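Side-chain contacts in beta sliding clamp (Bartonella birtlesii LL-WM9, PDB 6PTR), which probably encircles DNA as a ring-shaped head-to-tail homodimer and tethers DNA polymerases and other proteins to it, giving them processivity: residues Y83-V86 with R87-D91; E196-S199 with G200-G203; M354-D357 with A358-A362. All coordinates share one frame; numbering follows the deposited sequence.

Contact 1 (Y83-V86 with R87-D91); sequences YDIV and RKLPD
Arg-87 runs alongside Asp-84, three residues back along the helix (an i, i+3 pair), near the C-terminal part of helix 79-88 in the N-terminal domain of the clamp. Arg-87 CB sits 3.4 Å from Tyr-83 O. CG lies anti to the backbone N (chi1 -180°), and the chain bends at chi3 (37°), which turns the guanidinium back toward Asp-84. NE and CZ then pass near Asp-84 O. At the tip, Arg-87 NH2 comes within 3.7 Å of Asp-84 CB, which lies in plane at the guanidinium edge. Asp-84 OD1 forms a long salt bridge to Arg-87 NH2 at 3.8 Å. The carboxylate and guanidinium planes are 83° apart, so the two groups do not pair flat. Lys-88 CG lies over one guanidinium face, offset toward its rim. Beyond it, Lys-88 NZ forms a salt bridge to Asp-283 of the second subunit, so this turn also faces the dimer interface. Helix 15-26 lies against Val-86 and Arg-87 through Phe-19. Arg-87 N bonds to Tyr-83 O at 2.9 Å, four residues back. Lys-88 N donates to Ile-85 O (3.0 Å) and Leu-89 N to Val-86 O (3.0 Å).

Contact 2 (E196-S199 with G200-G203); sequences EAPS and GVDG
The flat group is the peptide that carries Pro-198 O, and Val-201 CG2 approaches this oxygen closely, at 3.2 Å, from slightly to one side of the peptide plane. A water lies on the other side of that plane. It donates to Pro-198 O at 3.1 Å and accepts from Val-201 N at 3.1 Å. The puckered ring of Pro-198 meets Val-201 through one corner: Pro-198 CG lies 4.1 Å from Val-201 CG1, and the two side chains cross at about a right angle. The ring also touches Phe-138 and Leu-140 of strand 136-141.

Chi1 of Val-201 is -57°. This sets CG2 between its own backbone N and carbonyl carbon, and points the methyl back at the incoming chain. Val-201 CG2 also packs on Ala-197 CB at 3.5 Å. Of the two Val-201 methyls, CG1 leans mainly on the proline ring, while CG2 sits closest to Pro-198 O and Ala-197 CB. Val-201 is the buried residue of an otherwise surface contact, and it too packs on Phe-138. Ala-197 is tied by backbone hydrogen bonds to Leu-178.

The water takes the place of a direct bond between Pro-198 O and Val-201 N, which stand 3.9 Å apart. Gly-200 has phi 96°, a conformation suited to glycine. The whole is a type II beta turn from Pro-198 to Val-201, with glycine at its third position and a water across its mouth. It lies in the loop after strand 189-196 of the central domain.

Contact 3 (M354-D357 with A358-A362); sequences MLSD and AVAPA
Asp-357 and Val-359 are joined by a hydrogen bond that makes an Asx turn, in the hairpin loop between strands 350-355 and 362-366. Val-359 N donates to Asp-357 OD1 at 3.0 Å, using the anti lone pair of that oxygen. Chi1 of 57° places the carboxylate between the backbone N and carbonyl carbon of Asp-357 and brings OD1 within bonding distance of Val-359 N. A type I beta turn overlaps it: Ala-360 N makes a weak bond of 3.3 Å to Asp-357 O. Ala-362 CA makes a C-H contact to Met-354 O, and Asn-267 ND2 hydrogen-bonds to the same oxygen.

One water bridges the base of the loop. It accepts from Ser-356 N and donates to both Asp-357 O and Ala-360 O, each at 2.8 Å.

Apolar contacts run alongside. Ser-356 CB meets Ala-360 CB at 3.8 Å. Leu-355 CD2 presses on Ala-362 CB at 3.5 Å, tighter than usual for two carbons.

Val-359 and Pro-361 pack on the bound griselimycin peptide. The polar grip is on backbone atoms and one carboxylate oxygen. This is consistent with Asp-357 and the water helping to hold the loop's shape, while apolar side chains meet the peptide.

Along the chain the contacts come in series, one in each of the three clamp domains: contact 1 in the N-terminal, contact 2 in the central and contact 3 in the C-terminal. None touches another. Centres of contacts 1 and 3 are 53 Å apart, on opposite sides of the chain's centre. Contact 2 is 44 Å from contact 1 and 34 Å from contact 3, centre to centre. Contacts 2 and 3 adjoin one eight-stranded antiparallel sheet, through strands 189-196 and 350-355, so it joins the central and C-terminal domains. Contact 1 lies on helix 79-88 and faces the second subunit. The three thus mark a ring-closing interface, a central-domain loop and a peptide-binding loop.

Contact 1 (Y83-V86 with R87-D91)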
ATOM      1  N   TYR C  83     -11.577   5.626 -15.659  1.00 20.39           N
ATOM      2  CA  TYR C  83     -11.792   4.714 -14.533  1.00 21.14           C
ATOM      3  C   TYR C  83     -11.899   5.475 -13.214  1.00 24.02           C
ATOM      4  O   TYR C  83     -12.797   5.213 -12.402  1.00 25.09           O
ATOM      5  CB  TYR C  83     -10.658   3.683 -14.452  1.00 22.33           C
ATOM      6  CG  TYR C  83     -10.938   2.592 -13.439  1.00 23.05           C
ATOM      7  CD1 TYR C  83     -11.857   1.599 -13.722  1.00 25.81           C
ATOM      8  CD2 TYR C  83     -10.303   2.573 -12.198  1.00 34.32           C
ATOM      9  CE1 TYR C  83     -12.136   0.595 -12.810  1.00 32.84           C
ATOM     10  CE2 TYR C  83     -10.572   1.565 -11.266  1.00 35.89           C
ATOM     11  CZ  TYR C  83     -11.493   0.576 -11.591  1.00 38.73           C
ATOM     12  OH  TYR C  83     -11.798  -0.435 -10.694  1.00 48.05           O
ATOM     13  N   ASP C  84     -10.982   6.419 -12.973  1.00 20.23           N
ATOM     14  CA  ASP C  84     -11.020   7.156 -11.714  1.00 23.78           C
ATOM     15  C   ASP C  84     -12.303   7.969 -11.592  1.00 26.08           C
ATOM     16  O   ASP C  84     -12.848   8.107 -10.488  1.00 28.73           O
ATOM     17  CB  ASP C  84      -9.789   8.053 -11.591  1.00 27.17           C
ATOM     18  CG  ASP C  84      -8.502   7.262 -11.394  1.00 48.91           C
ATOM     19  OD1 ASP C  84      -8.564   6.108 -10.921  1.00 54.85           O
ATOM     20  OD2 ASP C  84      -7.421   7.799 -11.708  1.00 58.50           O
ATOM     21  N   ILE C  85     -12.808   8.509 -12.703  1.00 20.89           N
ATOM     22  CA  ILE C  85     -14.064   9.255 -12.660  1.00 23.12           C
ATOM     23  C   ILE C  85     -15.223   8.329 -12.303  1.00 26.36           C
ATOM     24  O   ILE C  85     -15.978   8.583 -11.353  1.00 27.35           O
ATOM     25  CB  ILE C  85     -14.309   9.975 -14.001  1.00 23.01           C
ATOM     26  CG1 ILE C  85     -13.345  11.154 -14.152  1.00 23.16           C
ATOM     27  CG2 ILE C  85     -15.781  10.403 -14.132  1.00 25.22           C
ATOM     28  CD1 ILE C  85     -13.293  11.685 -15.591  1.00 28.43           C
ATOM     29  N   VAL C  86     -15.358   7.221 -13.035  1.00 22.34           N
ATOM     30  CA  VAL C  86     -16.476   6.309 -12.800  1.00 22.14           C
ATOM     31  C   VAL C  86     -16.419   5.721 -11.390  1.00 24.18           C
ATOM     32  O   VAL C  86     -17.460   5.528 -10.735  1.00 24.60           O
ATOM     33  CB  VAL C  86     -16.481   5.219 -13.891  1.00 19.01           C
ATOM     34  CG1 VAL C  86     -17.672   4.230 -13.680  1.00 22.68           C
ATOM     35  CG2 VAL C  86     -16.602   5.857 -15.274  1.00 19.29           C
ATOM     36  N   ARG C  87     -15.216   5.460 -10.880  1.00 24.67           N
ATOM     37  CA  ARG C  87     -15.087   4.975  -9.504  1.00 24.81           C
ATOM     38  C   ARG C  87     -15.784   5.883  -8.499  1.00 28.03           C
ATOM     39  O   ARG C  87     -16.311   5.403  -7.489  1.00 28.57           O
ATOM     40  CB  ARG C  87     -13.614   4.831  -9.129  1.00 26.97           C
ATOM     41  CG  ARG C  87     -13.381   4.315  -7.704  1.00 32.45           C
ATOM     42  CD  ARG C  87     -11.900   4.360  -7.390  1.00 45.45           C
ATOM     43  NE  ARG C  87     -11.313   5.553  -7.992  1.00 54.69           N
ATOM     44  CZ  ARG C  87     -11.031   6.680  -7.343  1.00 56.00           C
ATOM     45  NH1 ARG C  87     -11.246   6.795  -6.025  1.00 41.84           N
ATOM     46  NH2 ARG C  87     -10.515   7.694  -8.026  1.00 59.79           N
ATOM     47  N   LYS C  88     -15.800   7.191  -8.744  1.00 25.31           N
ATOM     48  CA  LYS C  88     -16.379   8.138  -7.803  1.00 24.73           C
ATOM     49  C   LYS C  88     -17.848   8.436  -8.063  1.00 25.31           C
ATOM     50  O   LYS C  88     -18.456   9.177  -7.277  1.00 27.51           O
ATOM     51  CB  LYS C  88     -15.605   9.456  -7.828  1.00 25.06           C
ATOM     52  CG  LYS C  88     -14.158   9.330  -7.442  1.00 25.97           C
ATOM     53  CD  LYS C  88     -13.538  10.703  -7.355  1.00 28.53           C
ATOM     54  CE  LYS C  88     -12.028  10.597  -7.267  1.00 29.04           C
ATOM     55  NZ  LYS C  88     -11.429  11.949  -7.258  1.00 30.26           N
ATOM     56  N   LEU C  89     -18.422   7.902  -9.122  1.00 24.42           N
ATOM     57  CA  LEU C  89     -19.845   8.117  -9.339  1.00 26.58           C
ATOM     58  C   LEU C  89     -20.653   7.061  -8.588  1.00 35.16           C
ATOM     59  O   LEU C  89     -20.188   5.928  -8.404  1.00 36.14           O
ATOM     60  CB  LEU C  89     -20.173   8.077 -10.828  1.00 25.16           C
ATOM     61  CG  LEU C  89     -19.452   9.152 -11.638  1.00 26.02           C
ATOM     62  CD1 LEU C  89     -19.646   8.929 -13.143  1.00 23.92           C
ATOM     63  CD2 LEU C  89     -19.945  10.539 -11.226  1.00 32.96           C
ATOM     64  N   PRO C  90     -21.856   7.413  -8.135  1.00 35.18           N
ATOM     65  CA  PRO C  90     -22.553   6.565  -7.160  1.00 34.81           C
ATOM     66  C   PRO C  90     -23.101   5.270  -7.753  1.00 37.66           C
ATOM     67  O   PRO C  90     -23.677   5.245  -8.842  1.00 32.74           O
ATOM     68  CB  PRO C  90     -23.686   7.469  -6.652  1.00 36.87           C
ATOM     69  CG  PRO C  90     -23.858   8.509  -7.695  1.00 38.24           C
ATOM     70  CD  PRO C  90     -22.502   8.731  -8.287  1.00 35.06           C
ATOM     71  N   ASP C  91     -22.906   4.186  -7.010  1.00 39.43           N
ATOM     72  CA  ASP C  91     -23.514   2.910  -7.347  1.00 44.98           C
ATOM     73  C   ASP C  91     -25.019   3.078  -7.508  1.00 48.11           C
ATOM     74  O   ASP C  91     -25.664   3.805  -6.748  1.00 55.00           O
ATOM     75  CB  ASP C  91     -23.200   1.898  -6.246  1.00 59.31           C
ATOM     76  CG  ASP C  91     -23.038   0.497  -6.773  1.00 76.26           C
ATOM     77  OD1 ASP C  91     -23.907   0.044  -7.549  1.00 81.79           O
ATOM     78  OD2 ASP C  91     -22.029  -0.151  -6.419  1.00 82.08           O
TER

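Contact 2 (E196-S199 with G200-G203)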
ATOM      1  N   GLU C 196      -5.000 -34.182 -18.785  1.00 30.49           N
ATOM      2  CA  GLU C 196      -5.424 -34.881 -19.983  1.00 32.07           C
ATOM      3  C   GLU C 196      -5.861 -33.854 -21.012  1.00 39.38           C
ATOM      4  O   GLU C 196      -6.651 -32.956 -20.708  1.00 32.75           O
ATOM      5  CB  GLU C 196      -6.567 -35.844 -19.662  1.00 36.78           C
ATOM      6  CG  GLU C 196      -7.057 -36.616 -20.872  1.00 49.77           C
ATOM      7  CD  GLU C 196      -7.907 -37.824 -20.497  1.00 60.53           C
ATOM      8  OE1 GLU C 196      -7.615 -38.468 -19.465  1.00 60.42           O
ATOM      9  OE2 GLU C 196      -8.865 -38.124 -21.240  1.00 61.57           O
ATOM     10  N   ALA C 197      -5.338 -33.975 -22.222  1.00 33.48           N
ATOM     11  CA  ALA C 197      -5.557 -32.939 -23.220  1.00 33.28           C
ATOM     12  C   ALA C 197      -7.003 -32.963 -23.705  1.00 33.53           C
ATOM     13  O   ALA C 197      -7.530 -34.036 -24.024  1.00 34.29           O
ATOM     14  CB  ALA C 197      -4.622 -33.124 -24.401  1.00 38.00           C
ATOM     15  N   PRO C 198      -7.665 -31.818 -23.801  1.00 36.01           N
ATOM     16  CA  PRO C 198      -9.016 -31.796 -24.374  1.00 34.76           C
ATOM     17  C   PRO C 198      -8.971 -32.155 -25.855  1.00 40.73           C
ATOM     18  O   PRO C 198      -7.908 -32.274 -26.469  1.00 40.53           O
ATOM     19  CB  PRO C 198      -9.472 -30.354 -24.148  1.00 40.79           C
ATOM     20  CG  PRO C 198      -8.195 -29.565 -24.055  1.00 42.31           C
ATOM     21  CD  PRO C 198      -7.165 -30.474 -23.457  1.00 38.61           C
ATOM     22  N   SER C 199     -10.147 -32.359 -26.434  1.00 39.77           N
ATOM     23  CA  SER C 199     -10.190 -32.625 -27.865  1.00 41.41           C
ATOM     24  C   SER C 199      -9.805 -31.365 -28.635  1.00 43.82           C
ATOM     25  O   SER C 199      -9.989 -30.238 -28.163  1.00 38.92           O
ATOM     26  CB  SER C 199     -11.582 -33.110 -28.276  1.00 47.43           C
ATOM     27  OG  SER C 199     -12.583 -32.398 -27.579  1.00 58.80           O
ATOM     28  N   GLY C 200      -9.212 -31.566 -29.811  1.00 43.59           N
ATOM     29  CA  GLY C 200      -8.869 -30.471 -30.696  1.00 41.56           C
ATOM     30  C   GLY C 200      -7.451 -29.951 -30.600  1.00 42.36           C
ATOM     31  O   GLY C 200      -7.130 -28.969 -31.283  1.00 44.95           O
ATOM     32  N   VAL C 201      -6.593 -30.565 -29.781  1.00 40.05           N
ATOM     33  CA  VAL C 201      -5.224 -30.102 -29.566  1.00 36.77           C
ATOM     34  C   VAL C 201      -4.197 -31.014 -30.224  1.00 44.56           C
ATOM     35  O   VAL C 201      -2.994 -30.839 -30.008  1.00 45.65           O
ATOM     36  CB  VAL C 201      -4.915 -29.946 -28.070  1.00 39.91           C
ATOM     37  CG1 VAL C 201      -5.894 -28.996 -27.427  1.00 44.97           C
ATOM     38  CG2 VAL C 201      -4.981 -31.282 -27.392  1.00 40.54           C
ATOM     39  N   ASP C 202      -4.631 -32.010 -30.988  1.00 50.72           N
ATOM     40  CA  ASP C 202      -3.672 -32.753 -31.790  1.00 55.14           C
ATOM     41  C   ASP C 202      -3.017 -31.794 -32.778  1.00 53.99           C
ATOM     42  O   ASP C 202      -3.700 -31.007 -33.445  1.00 61.08           O
ATOM     43  CB  ASP C 202      -4.359 -33.911 -32.524  1.00 60.36           C
ATOM     44  N   GLY C 203      -1.689 -31.836 -32.845  1.00 48.94           N
ATOM     45  CA  GLY C 203      -0.946 -30.941 -33.707  1.00 49.76           C
ATOM     46  C   GLY C 203      -0.723 -29.544 -33.165  1.00 47.33           C
ATOM     47  O   GLY C 203      -0.097 -28.728 -33.856  1.00 44.63           O
TER
HETATM   48  O   HOH W   1      -6.590 -33.596 -28.944  1.00 56.27           O

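Contact 3 (M354-D357 with A358-A362)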
ATOM      1  N   MET C 354      12.350 -34.467  -2.724  1.00 18.29           N
ATOM      2  CA  MET C 354      13.189 -35.544  -3.231  1.00 19.03           C
ATOM      3  C   MET C 354      14.549 -34.936  -3.545  1.00 19.41           C
ATOM      4  O   MET C 354      14.657 -34.033  -4.380  1.00 19.97           O
ATOM      5  CB  MET C 354      12.568 -36.218  -4.456  1.00 21.94           C
ATOM      6  CG  MET C 354      11.199 -36.736  -4.178  1.00 25.29           C
ATOM      7  SD  MET C 354      11.160 -37.987  -2.881  1.00 33.90           S
ATOM      8  CE  MET C 354      12.270 -39.232  -3.527  1.00 36.83           C
ATOM      9  N   LEU C 355      15.573 -35.381  -2.822  1.00 18.99           N
ATOM     10  CA  LEU C 355      16.865 -34.722  -2.867  1.00 18.21           C
ATOM     11  C   LEU C 355      17.923 -35.679  -3.383  1.00 18.86           C
ATOM     12  O   LEU C 355      17.794 -36.902  -3.293  1.00 22.80           O
ATOM     13  CB  LEU C 355      17.275 -34.218  -1.468  1.00 19.57           C
ATOM     14  CG  LEU C 355      16.219 -33.310  -0.843  1.00 26.18           C
ATOM     15  CD1 LEU C 355      16.506 -33.067   0.632  1.00 29.69           C
ATOM     16  CD2 LEU C 355      16.190 -32.002  -1.632  1.00 20.24           C
ATOM     17  N   SER C 356      19.007 -35.089  -3.872  1.00 22.04           N
ATOM     18  CA  SER C 356      20.187 -35.861  -4.219  1.00 27.97           C
ATOM     19  C   SER C 356      21.332 -35.328  -3.363  1.00 36.13           C
ATOM     20  O   SER C 356      21.347 -35.521  -2.143  1.00 44.70           O
ATOM     21  CB  SER C 356      20.477 -35.738  -5.718  1.00 30.33           C
ATOM     22  OG  SER C 356      21.426 -36.694  -6.124  1.00 40.70           O
ATOM     23  N   ASP C 357      22.262 -34.618  -3.977  1.00 28.68           N
ATOM     24  CA  ASP C 357      23.372 -34.020  -3.252  1.00 25.87           C
ATOM     25  C   ASP C 357      23.136 -32.519  -3.094  1.00 21.69           C
ATOM     26  O   ASP C 357      22.113 -31.964  -3.504  1.00 21.46           O
ATOM     27  CB  ASP C 357      24.694 -34.300  -3.968  1.00 27.17           C
ATOM     28  CG  ASP C 357      24.684 -33.810  -5.403  1.00 37.65           C
ATOM     29  OD1 ASP C 357      24.687 -32.579  -5.614  1.00 36.40           O
ATOM     30  OD2 ASP C 357      24.653 -34.652  -6.329  1.00 46.87           O
ATOM     31  N   ALA C 358      24.121 -31.842  -2.502  1.00 19.53           N
ATOM     32  CA  ALA C 358      23.904 -30.462  -2.098  1.00 19.68           C
ATOM     33  C   ALA C 358      23.863 -29.479  -3.261  1.00 16.34           C
ATOM     34  O   ALA C 358      23.445 -28.335  -3.062  1.00 23.63           O
ATOM     35  CB  ALA C 358      25.004 -30.049  -1.115  1.00 23.78           C
ATOM     36  N   VAL C 359      24.303 -29.863  -4.455  1.00 17.14           N
ATOM     37  CA  VAL C 359      24.221 -28.911  -5.555  1.00 19.46           C
ATOM     38  C   VAL C 359      23.362 -29.435  -6.702  1.00 24.99           C
ATOM     39  O   VAL C 359      23.462 -28.944  -7.823  1.00 26.82           O
ATOM     40  CB  VAL C 359      25.618 -28.492  -6.047  1.00 25.81           C
ATOM     41  CG1 VAL C 359      26.332 -27.710  -4.934  1.00 30.63           C
ATOM     42  CG2 VAL C 359      26.432 -29.702  -6.482  1.00 29.46           C
ATOM     43  N   ALA C 360      22.501 -30.430  -6.426  1.00 21.30           N
ATOM     44  CA  ALA C 360      21.622 -30.988  -7.446  1.00 18.30           C
ATOM     45  C   ALA C 360      20.192 -30.513  -7.237  1.00 15.76           C
ATOM     46  O   ALA C 360      19.779 -30.280  -6.100  1.00 19.25           O
ATOM     47  CB  ALA C 360      21.656 -32.518  -7.406  1.00 24.04           C
ATOM     48  N   PRO C 361      19.418 -30.367  -8.317  1.00 18.23           N
ATOM     49  CA  PRO C 361      18.039 -29.872  -8.177  1.00 17.63           C
ATOM     50  C   PRO C 361      17.208 -30.754  -7.264  1.00 20.66           C
ATOM     51  O   PRO C 361      17.353 -31.976  -7.250  1.00 20.22           O
ATOM     52  CB  PRO C 361      17.494 -29.919  -9.616  1.00 17.40           C
ATOM     53  CG  PRO C 361      18.658 -29.946 -10.493  1.00 27.29           C
ATOM     54  CD  PRO C 361      19.796 -30.576  -9.724  1.00 25.21           C
ATOM     55  N   ALA C 362      16.313 -30.118  -6.517  1.00 16.51           N
ATOM     56  CA  ALA C 362      15.376 -30.797  -5.631  1.00 17.86           C
ATOM     57  C   ALA C 362      14.029 -30.856  -6.325  1.00 21.33           C
ATOM     58  O   ALA C 362      13.633 -29.896  -6.985  1.00 21.37           O
ATOM     59  CB  ALA C 362      15.231 -30.049  -4.310  1.00 21.02           C
TER
HETATM   60  O   HOH W   2      19.402 -32.283  -4.176  1.00 18.37           O